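PDB 6HMJ: putative PAS/PAC sensor protein from Nakamurella multipartita DSM 44233, which senses blue light through a flavin mononucleotide chromophore and mediates RNA binding and translational regulation. Local coordinates for residues F286-S291 against T312-F317; A323-F328 against D349-V354. One frame throughout, in Å; residues are numbered along the deposited sequence.

Interaction 1 of 2, residues F286-S291 against T312-F317. With FMN (flavin mononucleotide), chain E.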
loop_
_atom_site.group_PDB
_atom_site.type_symbol
_atom_site.label_atom_id
_atom_site.label_comp_id
_atom_site.label_asym_id
_atom_site.label_seq_id
_atom_site.Cartn_x
_atom_site.Cartn_y
_atom_site.Cartn_z
ATOM N N PHE A 286 -15.102 12.425 -35.417
ATOM C CA PHE A 286 -15.591 13.216 -34.295
ATOM C C PHE A 286 -15.121 12.665 -32.954
ATOM O O PHE A 286 -15.137 13.396 -31.958
ATOM C CB PHE A 286 -17.121 13.307 -34.303
ATOM C CG PHE A 286 -17.826 11.974 -34.323
ATOM C CD1 PHE A 286 -18.036 11.264 -33.148
ATOM C CD2 PHE A 286 -18.315 11.450 -35.510
ATOM C CE1 PHE A 286 -18.697 10.045 -33.163
ATOM C CE2 PHE A 286 -18.978 10.232 -35.535
ATOM C CZ PHE A 286 -19.172 9.529 -34.361
ATOM N N LEU A 287 -14.716 11.393 -32.898
ATOM C CA LEU A 287 -14.193 10.832 -31.659
ATOM C C LEU A 287 -12.855 11.447 -31.275
ATOM O O LEU A 287 -12.448 11.342 -30.113
ATOM C CB LEU A 287 -14.050 9.315 -31.787
ATOM C CG LEU A 287 -15.358 8.545 -31.959
ATOM C CD1 LEU A 287 -15.086 7.078 -32.218
ATOM C CD2 LEU A 287 -16.246 8.717 -30.736
ATOM N N GLN A 288 -12.169 12.088 -32.220
ATOM C CA GLN A 288 -10.910 12.759 -31.938
ATOM C C GLN A 288 -11.110 14.147 -31.345
ATOM O O GLN A 288 -10.141 14.739 -30.852
ATOM C CB GLN A 288 -10.083 12.867 -33.222
ATOM C CG GLN A 288 -9.734 11.526 -33.844
ATOM C CD GLN A 288 -9.372 11.644 -35.309
ATOM O OE1 GLN A 288 -8.974 12.709 -35.778
ATOM N NE2 GLN A 288 -9.524 10.549 -36.046
ATOM N N ALA A 289 -12.334 14.669 -31.378
ATOM C CA ALA A 289 -12.655 15.978 -30.812
ATOM C C ALA A 289 -11.683 17.040 -31.319
ATOM O O ALA A 289 -11.119 17.825 -30.554
ATOM C CB ALA A 289 -12.662 15.924 -29.284
ATOM N N GLU A 290 -11.504 17.069 -32.639
ATOM C CA GLU A 290 -10.635 18.042 -33.294
ATOM C C GLU A 290 -9.232 18.036 -32.689
ATOM O O GLU A 290 -8.498 19.025 -32.797
ATOM C CB GLU A 290 -11.236 19.450 -33.206
ATOM C CG GLU A 290 -12.687 19.558 -33.672
ATOM C CD GLU A 290 -12.863 19.280 -35.149
ATOM O OE1 GLU A 290 -11.845 19.153 -35.858
ATOM O OE2 GLU A 290 -14.026 19.198 -35.601
ATOM N N SER A 291 -8.839 16.927 -32.054
ATOM C CA SER A 291 -7.520 16.784 -31.451
ATOM C C SER A 291 -6.716 15.651 -32.082
ATOM O O SER A 291 -5.876 15.038 -31.425
ATOM C CB SER A 291 -7.652 16.558 -29.945
ATOM O OG SER A 291 -8.454 17.561 -29.344
ATOM N N THR A 312 -5.374 0.414 -35.372
ATOM C CA THR A 312 -4.940 1.745 -34.978
ATOM C C THR A 312 -5.211 1.955 -33.498
ATOM O O THR A 312 -6.311 1.669 -33.018
ATOM C CB THR A 312 -5.653 2.824 -35.798
ATOM O OG1 THR A 312 -5.113 2.848 -37.126
ATOM C CG2 THR A 312 -5.491 4.199 -35.159
ATOM N N LEU A 313 -4.204 2.447 -32.784
ATOM C CA LEU A 313 -4.368 2.936 -31.422
ATOM C C LEU A 313 -4.377 4.458 -31.470
ATOM O O LEU A 313 -3.495 5.068 -32.085
ATOM C CB LEU A 313 -3.247 2.431 -30.515
ATOM C CG LEU A 313 -3.307 2.872 -29.052
ATOM C CD1 LEU A 313 -4.567 2.338 -28.380
ATOM C CD2 LEU A 313 -2.061 2.425 -28.297
ATOM N N ILE A 314 -5.383 5.068 -30.846
ATOM C CA ILE A 314 -5.557 6.511 -30.928
ATOM C C ILE A 314 -6.301 6.988 -29.690
ATOM O O ILE A 314 -7.088 6.251 -29.090
ATOM C CB ILE A 314 -6.300 6.913 -32.226
ATOM C CG1 ILE A 314 -6.245 8.428 -32.431
ATOM C CG2 ILE A 314 -7.744 6.422 -32.194
ATOM C CD1 ILE A 314 -6.713 8.875 -33.803
ATOM N N ARG A 315 -6.044 8.237 -29.315
ATOM C CA ARG A 315 -6.700 8.849 -28.168
ATOM C C ARG A 315 -8.048 9.409 -28.609
ATOM O O ARG A 315 -8.128 10.149 -29.594
ATOM C CB ARG A 315 -5.805 9.949 -27.591
ATOM C CG ARG A 315 -6.242 10.509 -26.244
ATOM C CD ARG A 315 -5.971 9.527 -25.111
ATOM N NE ARG A 315 -6.168 10.130 -23.793
ATOM C CZ ARG A 315 -6.259 9.441 -22.658
ATOM N NH1 ARG A 315 -6.172 8.118 -22.670
ATOM N NH2 ARG A 315 -6.436 10.077 -21.508
ATOM N N ASN A 316 -9.110 9.040 -27.894
ATOM C CA ASN A 316 -10.471 9.394 -28.269
ATOM C C ASN A 316 -11.210 9.979 -27.074
ATOM O O ASN A 316 -10.719 9.974 -25.942
ATOM C CB ASN A 316 -11.256 8.182 -28.791
ATOM C CG ASN A 316 -10.987 7.861 -30.259
ATOM O OD1 ASN A 316 -11.504 6.867 -30.758
ATOM N ND2 ASN A 316 -10.199 8.685 -30.948
ATOM N N PHE A 317 -12.424 10.460 -27.345
ATOM C CA PHE A 317 -13.224 11.161 -26.350
ATOM C C PHE A 317 -14.693 10.854 -26.584
ATOM O O PHE A 317 -15.171 10.927 -27.719
ATOM C CB PHE A 317 -12.971 12.671 -26.422
ATOM C CG PHE A 317 -11.515 13.033 -26.453
ATOM C CD1 PHE A 317 -10.833 13.114 -27.656
ATOM C CD2 PHE A 317 -10.820 13.266 -25.278
ATOM C CE1 PHE A 317 -9.491 13.434 -27.685
ATOM C CE2 PHE A 317 -9.480 13.587 -25.303
ATOM C CZ PHE A 317 -8.814 13.669 -26.507
HETATM N N1 FMN E . -10.993 7.361 -36.057
HETATM C C2 FMN E . -10.978 7.537 -34.717
HETATM O O2 FMN E . -10.247 8.426 -34.231
HETATM N N3 FMN E . -11.721 6.791 -33.882
HETATM C C4 FMN E . -12.530 5.818 -34.310
HETATM O O4 FMN E . -13.206 5.145 -33.502
HETATM C C4A FMN E . -12.607 5.560 -35.763
HETATM N N5 FMN E . -13.399 4.600 -36.277
HETATM C C5A FMN E . -13.444 4.390 -37.613
HETATM C C6 FMN E . -14.270 3.386 -38.107
HETATM C C7 FMN E . -14.344 3.147 -39.471
HETATM C C7M FMN E . -15.247 2.058 -39.986
HETATM C C8 FMN E . -13.526 3.965 -40.407
HETATM C C8M FMN E . -13.570 3.736 -41.894
HETATM C C9 FMN E . -12.698 4.962 -39.915
HETATM C C9A FMN E . -12.620 5.214 -38.549
HETATM N N10 FMN E . -11.785 6.231 -38.017
HETATM C C10 FMN E . -11.764 6.412 -36.627
HETATM C "C1'" FMN E . -10.923 7.091 -38.835
HETATM C "C2'" FMN E . -11.616 8.402 -39.149
HETATM O "O2'" FMN E . -13.018 8.202 -39.343
HETATM C "C3'" FMN E . -11.008 8.992 -40.406
HETATM O "O3'" FMN E . -11.172 8.057 -41.484
HETATM C "C4'" FMN E . -9.524 9.299 -40.269
HETATM O "O4'" FMN E . -9.304 10.201 -39.184
HETATM C "C5'" FMN E . -9.080 9.880 -41.603
HETATM O "O5'" FMN E . -8.343 11.083 -41.442
HETATM P P FMN E . -9.068 12.489 -41.717
HETATM O O1P FMN E . -7.971 13.477 -41.417
HETATM O O2P FMN E . -9.475 12.405 -43.169
HETATM O O3P FMN E . -10.256 12.508 -40.787
HETATM O O HOH W 1 -16.249 12.884 -29.513
#
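Gln288 and Asn316 come together at the pyrimidine edge of FMN, with Gln288 CG 4.1 Å from Asn316 ND2. Both amides donate to the same flavin oxygen. Gln288 NE2 reaches FMN O2 at 2.9 Å and also donates to O4' of the ribityl chain, at 3.2 Å. Asn316 meets the flavin's pyrimidine edge with both ends of its amide. Its OD1 accepts from FMN N3 at 3.1 Å in a nearly straight bond (167°), and its ND2 donates to FMN O2. CG of Asn316 lies beside its backbone N (chi1 -82°), which carries the amide to the flavin edge. Asn326 ND2 donates to the same OD1, which probably fixes the way round of the amide, since turning it over would set NH2 against two donors. With an alanine here, FMN N3 would probably lose its acceptor, and Asn326 ND2 the oxygen it donates to. Further out, the backbones join where Phe317 N donates to Leu287 O at 2.9 Å. The Phe317 ring packs against Ala289, CD1 to CB 3.7 Å, in the type I' turn from Gln288 to Ser291. A water bridges Phe286 O and Phe317 O. The loop and strand of this LOV (PAS-fold) domain thus offer an acceptor to N3 and two donors to O2, a pattern complementary to the flavin's pyrimidine edge.

Interaction 2 of 2, residues A323-F328 against D349-V354. With FMN (flavin mononucleotide), chain E.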
loop_
_atom_site.group_PDB
_atom_site.type_symbol
_atom_site.label_atom_id
_atom_site.label_comp_id
_atom_site.label_asym_id
_atom_site.label_seq_id
_atom_site.Cartn_x
_atom_site.Cartn_y
_atom_site.Cartn_z
ATOM N N ALA A 323 -11.829 10.959 -21.872
ATOM C CA ALA A 323 -10.895 10.362 -22.809
ATOM C C ALA A 323 -10.772 8.863 -22.573
ATOM O O ALA A 323 -11.123 8.342 -21.513
ATOM C CB ALA A 323 -9.519 11.024 -22.687
ATOM N N PHE A 324 -10.286 8.169 -23.597
ATOM C CA PHE A 324 -9.993 6.749 -23.494
ATOM C C PHE A 324 -9.104 6.367 -24.667
ATOM O O PHE A 324 -9.134 7.012 -25.718
ATOM C CB PHE A 324 -11.273 5.905 -23.475
ATOM C CG PHE A 324 -12.045 5.932 -24.771
ATOM C CD1 PHE A 324 -12.888 6.992 -25.072
ATOM C CD2 PHE A 324 -11.936 4.893 -25.680
ATOM C CE1 PHE A 324 -13.600 7.017 -26.257
ATOM C CE2 PHE A 324 -12.646 4.913 -26.868
ATOM C CZ PHE A 324 -13.479 5.979 -27.155
ATOM N N TRP A 325 -8.301 5.326 -24.471
ATOM C CA TRP A 325 -7.490 4.791 -25.554
ATOM C C TRP A 325 -8.329 3.834 -26.386
ATOM O O TRP A 325 -8.956 2.914 -25.850
ATOM C CB TRP A 325 -6.253 4.076 -25.014
ATOM C CG TRP A 325 -5.154 5.002 -24.603
ATOM C CD1 TRP A 325 -4.826 5.377 -23.334
ATOM C CD2 TRP A 325 -4.235 5.674 -25.471
ATOM N NE1 TRP A 325 -3.757 6.242 -23.358
ATOM C CE2 TRP A 325 -3.377 6.440 -24.659
ATOM C CE3 TRP A 325 -4.055 5.701 -26.858
ATOM C CZ2 TRP A 325 -2.355 7.224 -25.187
ATOM C CZ3 TRP A 325 -3.041 6.480 -27.378
ATOM C CH2 TRP A 325 -2.203 7.231 -26.545
ATOM N N ASN A 326 -8.332 4.050 -27.698
ATOM C CA ASN A 326 -9.163 3.299 -28.631
ATOM C C ASN A 326 -8.248 2.534 -29.574
ATOM O O ASN A 326 -7.580 3.135 -30.422
ATOM C CB ASN A 326 -10.085 4.246 -29.405
ATOM C CG ASN A 326 -11.037 3.518 -30.350
ATOM O OD1 ASN A 326 -10.894 2.323 -30.614
ATOM N ND2 ASN A 326 -12.014 4.252 -30.869
ATOM N N GLU A 327 -8.207 1.215 -29.420
ATOM C CA GLU A 327 -7.599 0.336 -30.416
ATOM C C GLU A 327 -8.737 -0.198 -31.280
ATOM O O GLU A 327 -9.490 -1.078 -30.856
ATOM C CB GLU A 327 -6.814 -0.801 -29.772
ATOM C CG GLU A 327 -6.038 -1.621 -30.799
ATOM C CD GLU A 327 -5.368 -2.836 -30.210
ATOM O OE1 GLU A 327 -4.245 -2.695 -29.685
ATOM O OE2 GLU A 327 -5.964 -3.933 -30.273
ATOM N N PHE A 328 -8.873 0.346 -32.485
ATOM C CA PHE A 328 -9.913 -0.080 -33.409
ATOM C C PHE A 328 -9.276 -0.659 -34.662
ATOM O O PHE A 328 -8.350 -0.069 -35.229
ATOM C CB PHE A 328 -10.869 1.073 -33.757
ATOM C CG PHE A 328 -10.259 2.157 -34.597
ATOM C CD1 PHE A 328 -10.202 2.042 -35.975
ATOM C CD2 PHE A 328 -9.788 3.316 -34.009
ATOM C CE1 PHE A 328 -9.652 3.050 -36.749
ATOM C CE2 PHE A 328 -9.242 4.328 -34.776
ATOM C CZ PHE A 328 -9.175 4.195 -36.148
ATOM N N ASP A 349 -11.948 -0.172 -25.964
ATOM C CA ASP A 349 -11.345 0.629 -24.904
ATOM C C ASP A 349 -10.218 -0.185 -24.279
ATOM O O ASP A 349 -10.469 -1.137 -23.531
ATOM C CB ASP A 349 -12.393 1.014 -23.865
ATOM C CG ASP A 349 -11.836 1.918 -22.786
ATOM O OD1 ASP A 349 -10.623 2.214 -22.826
ATOM O OD2 ASP A 349 -12.609 2.338 -21.899
ATOM N N VAL A 350 -8.977 0.184 -24.590
ATOM C CA VAL A 350 -7.810 -0.545 -24.107
ATOM C C VAL A 350 -7.010 0.351 -23.170
ATOM O O VAL A 350 -5.780 0.246 -23.088
ATOM C CB VAL A 350 -6.945 -1.043 -25.279
ATOM C CG1 VAL A 350 -7.737 -2.019 -26.130
ATOM C CG2 VAL A 350 -6.450 0.121 -26.122
ATOM N N THR A 351 -7.707 1.238 -22.460
ATOM C CA THR A 351 -7.033 2.197 -21.593
ATOM C C THR A 351 -6.169 1.492 -20.552
ATOM O O THR A 351 -4.978 1.793 -20.410
ATOM C CB THR A 351 -8.068 3.095 -20.912
ATOM O OG1 THR A 351 -8.823 3.796 -21.908
ATOM C CG2 THR A 351 -7.385 4.097 -19.987
ATOM N N GLU A 352 -6.755 0.547 -19.811
ATOM C CA GLU A 352 -6.014 -0.110 -18.736
ATOM C C GLU A 352 -4.780 -0.827 -19.269
ATOM O O GLU A 352 -3.711 -0.778 -18.651
ATOM C CB GLU A 352 -6.922 -1.091 -18.001
ATOM C CG GLU A 352 -7.990 -0.427 -17.160
ATOM C CD GLU A 352 -7.411 0.279 -15.952
ATOM O OE1 GLU A 352 -7.231 1.514 -16.013
ATOM O OE2 GLU A 352 -7.131 -0.402 -14.939
ATOM N N ARG A 353 -4.906 -1.500 -20.413
ATOM C CA ARG A 353 -3.749 -2.148 -21.019
ATOM C C ARG A 353 -2.698 -1.118 -21.413
ATOM O O ARG A 353 -1.501 -1.307 -21.165
ATOM C CB ARG A 353 -4.191 -2.970 -22.229
ATOM C CG ARG A 353 -3.088 -3.792 -22.865
ATOM C CD ARG A 353 -2.552 -3.126 -24.114
ATOM N NE ARG A 353 -3.488 -3.218 -25.226
ATOM C CZ ARG A 353 -3.355 -2.565 -26.375
ATOM N NH1 ARG A 353 -2.320 -1.759 -26.574
ATOM N NH2 ARG A 353 -4.261 -2.720 -27.327
ATOM N N VAL A 354 -3.127 -0.020 -22.041
ATOM C CA VAL A 354 -2.189 1.015 -22.465
ATOM C C VAL A 354 -1.511 1.645 -21.257
ATOM O O VAL A 354 -0.313 1.950 -21.286
ATOM C CB VAL A 354 -2.910 2.072 -23.323
ATOM C CG1 VAL A 354 -2.082 3.352 -23.415
ATOM C CG2 VAL A 354 -3.196 1.520 -24.711
HETATM N N1 FMN E . -10.993 7.361 -36.057
HETATM C C2 FMN E . -10.978 7.537 -34.717
HETATM O O2 FMN E . -10.247 8.426 -34.231
HETATM N N3 FMN E . -11.721 6.791 -33.882
HETATM C C4 FMN E . -12.530 5.818 -34.310
HETATM O O4 FMN E . -13.206 5.145 -33.502
HETATM C C4A FMN E . -12.607 5.560 -35.763
HETATM N N5 FMN E . -13.399 4.600 -36.277
HETATM C C5A FMN E . -13.444 4.390 -37.613
HETATM C C6 FMN E . -14.270 3.386 -38.107
HETATM C C7 FMN E . -14.344 3.147 -39.471
HETATM C C7M FMN E . -15.247 2.058 -39.986
HETATM C C8 FMN E . -13.526 3.965 -40.407
HETATM C C8M FMN E . -13.570 3.736 -41.894
HETATM C C9 FMN E . -12.698 4.962 -39.915
HETATM C C9A FMN E . -12.620 5.214 -38.549
HETATM N N10 FMN E . -11.785 6.231 -38.017
HETATM C C10 FMN E . -11.764 6.412 -36.627
HETATM C "C1'" FMN E . -10.923 7.091 -38.835
HETATM C "C2'" FMN E . -11.616 8.402 -39.149
HETATM O "O2'" FMN E . -13.018 8.202 -39.343
HETATM C "C3'" FMN E . -11.008 8.992 -40.406
HETATM O "O3'" FMN E . -11.172 8.057 -41.484
HETATM C "C4'" FMN E . -9.524 9.299 -40.269
HETATM O "O4'" FMN E . -9.304 10.201 -39.184
HETATM C "C5'" FMN E . -9.080 9.880 -41.603
HETATM O "O5'" FMN E . -8.343 11.083 -41.442
HETATM P P FMN E . -9.068 12.489 -41.717
HETATM O O1P FMN E . -7.971 13.477 -41.417
HETATM O O2P FMN E . -9.475 12.405 -43.169
HETATM O O3P FMN E . -10.256 12.508 -40.787
#
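Trp325 lies across Val354 where the start of helix 351-372 meets the sheet of the LOV domain. Asp349, Val350 and Thr351 probably match the Asp-Ile-Thr motif found where PAS domains, LOV domains included, pass into a C-terminal helix. Val354 CG1 sits over the five-membered ring of Trp325, 3.4 Å from its centroid and 12° off the normal, a CH-pi contact. Arg315 makes a cation-pi contact from the opposite face. Glu327 extends from the strand with CG anti to its backbone N (chi1 -173°), and its OE1 is paired with Arg353 NH2 in a salt bridge. The chains cross at about a right angle, carboxylate at the guanidinium's edge, but the pair is modelled too close for its detail to be trusted. Val350 CG2 packs on Glu327 CB at 3.8 Å and lies over one face of that guanidinium, toward its rim. The backbones are bridged once; Val350 N bonds Trp325 O at 3.0 Å. Asp349 forms an Asx turn, its OD1 accepting from Thr351 N at 3.1 Å. On its syn lone pair the same oxygen takes the hydroxyl of Thr351. That hydroxyl in turn accepts from the strand: Trp325 N to Thr351 OG1, 3.0 Å.

How the interactions relate
Interaction 1 closes before interaction 2 opens along the chain, and their centres are 11 Å apart. Both lie in the same PAS domain and share one antiparallel sheet, in which strands 310-317 and 323-334 are neighbours. Segment 286-291 belongs to the loop before helix 294-305, on the flavin side. Segment 349-354 leads into helix 351-372, on the other side of the sheet. Backbone bonds such as Asn326 N to Ile314 O (2.9 Å) join the two contacts. Asn326 ties them further: it bonds Asn316 and lies on the same strand as Trp325 and Glu327, which meet the helix. This layout is consistent with LOV signalling, in which changes at the flavin pass through the sheet to flanking helices.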